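Local coordinates for sigma-c capsid protein (PDB 2VRS) that forms the trimeric fibre with which avian reovirus attaches to host cells, and induces their apoptosis, at residues 33-36 and 37-40. Sequence-based numbering, arbitrary orientation.
Sequences RVKS and LEST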
# COMPACT_ATOMS: atom_id res chain seq x y z
N ARG C 33 45.07 15.59 8.27
CA ARG C 33 44.17 15.11 7.22
C ARG C 33 43.59 13.73 7.54
O ARG C 33 42.39 13.48 7.30
CB ARG C 33 44.87 15.14 5.86
CG ARG C 33 45.07 16.55 5.37
CD ARG C 33 46.01 16.65 4.21
NE ARG C 33 45.56 16.06 2.96
CZ ARG C 33 46.38 15.89 1.92
NH1 ARG C 33 47.66 16.25 2.04
NH2 ARG C 33 45.93 15.37 0.79
N VAL C 34 44.41 12.84 8.10
CA VAL C 34 43.98 11.47 8.45
C VAL C 34 43.08 11.52 9.68
O VAL C 34 42.12 10.75 9.78
CB VAL C 34 45.20 10.51 8.61
CG1 VAL C 34 44.83 9.20 9.30
CG2 VAL C 34 45.83 10.26 7.25
N LYS C 35 43.35 12.46 10.59
CA LYS C 35 42.46 12.67 11.75
C LYS C 35 41.05 13.10 11.29
O LYS C 35 40.05 12.59 11.78
CB LYS C 35 43.04 13.75 12.69
CG LYS C 35 42.21 14.00 13.97
CD LYS C 35 42.29 12.85 14.97
CE LYS C 35 43.50 12.96 15.89
NZ LYS C 35 43.68 11.70 16.67
N SER C 36 41.01 14.02 10.34
CA SER C 36 39.77 14.51 9.74
C SER C 36 39.02 13.36 9.03
O SER C 36 37.81 13.22 9.17
CB SER C 36 40.07 15.65 8.77
OG SER C 36 38.92 16.08 8.07
N LEU C 37 39.75 12.54 8.28
CA LEU C 37 39.14 11.42 7.56
C LEU C 37 38.58 10.39 8.52
O LEU C 37 37.53 9.78 8.26
CB LEU C 37 40.15 10.76 6.58
CG LEU C 37 40.50 11.51 5.28
CD1 LEU C 37 41.71 10.87 4.60
CD2 LEU C 37 39.33 11.60 4.30
N GLU C 38 39.28 10.20 9.64
CA GLU C 38 38.86 9.24 10.64
C GLU C 38 37.54 9.66 11.35
O GLU C 38 36.89 8.82 11.97
CB GLU C 38 39.99 9.01 11.65
CG GLU C 38 41.07 7.98 11.19
CD GLU C 38 42.35 7.99 12.03
OE1 GLU C 38 42.50 8.87 12.90
OE2 GLU C 38 43.20 7.08 11.85
N SER C 39 37.18 10.93 11.25
CA SER C 39 35.93 11.45 11.86
C SER C 39 34.73 11.44 10.89
O SER C 39 33.65 11.91 11.23
CB SER C 39 36.19 12.87 12.41
OG SER C 39 36.21 13.81 11.35
N THR C 40 34.92 10.91 9.69
CA THR C 40 33.91 10.95 8.62
C THR C 40 32.64 10.25 9.08
O THR C 40 32.69 9.09 9.46
CB THR C 40 34.44 10.27 7.35
OG1 THR C 40 35.59 10.99 6.91
CG2 THR C 40 33.38 10.28 6.23
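The carboxylate of Glu38 crosses Val34 at a slant, its OE2 3.7 Å from Val34 CG1, while its OE1 lies near Val34 O and Lys35 CA, 4.0 Å from the latter. With CG anti to its carbonyl carbon (chi1 -83°), Glu38 lays its extended chain against Val34 O, CG 3.3 Å from that oxygen, and OE2 forms a salt bridge with Arg33 of the third subunit. Arg33 NE makes the equivalent salt bridge to Glu38 of the second subunit, while its NH1 forms another with Asp29 of its own chain. Such bridges flank the core of a trimeric alpha-helical coiled coil, where branched, apolar Val34 packs on Val34 of the second subunit and Leu37 on Leu37 of the third. Toward the C-terminal end of the long helix the bonding changes: Leu37 N still bonds to Arg33 O (3.0 Å) and Glu38 N to Val34 O (2.9 Å), but Ser39 N bonds only weakly to Lys35 O. Ser36 O accepts both Ser39 N and Ser39 OG, the latter at 2.8 Å, from one face of its plane. Ser39 and Thr40 suit this place because each hydroxyl turns back to a carbonyl three residues earlier; Leu37 O receives Thr40 OG1 (2.7 Å) together with Thr40 N.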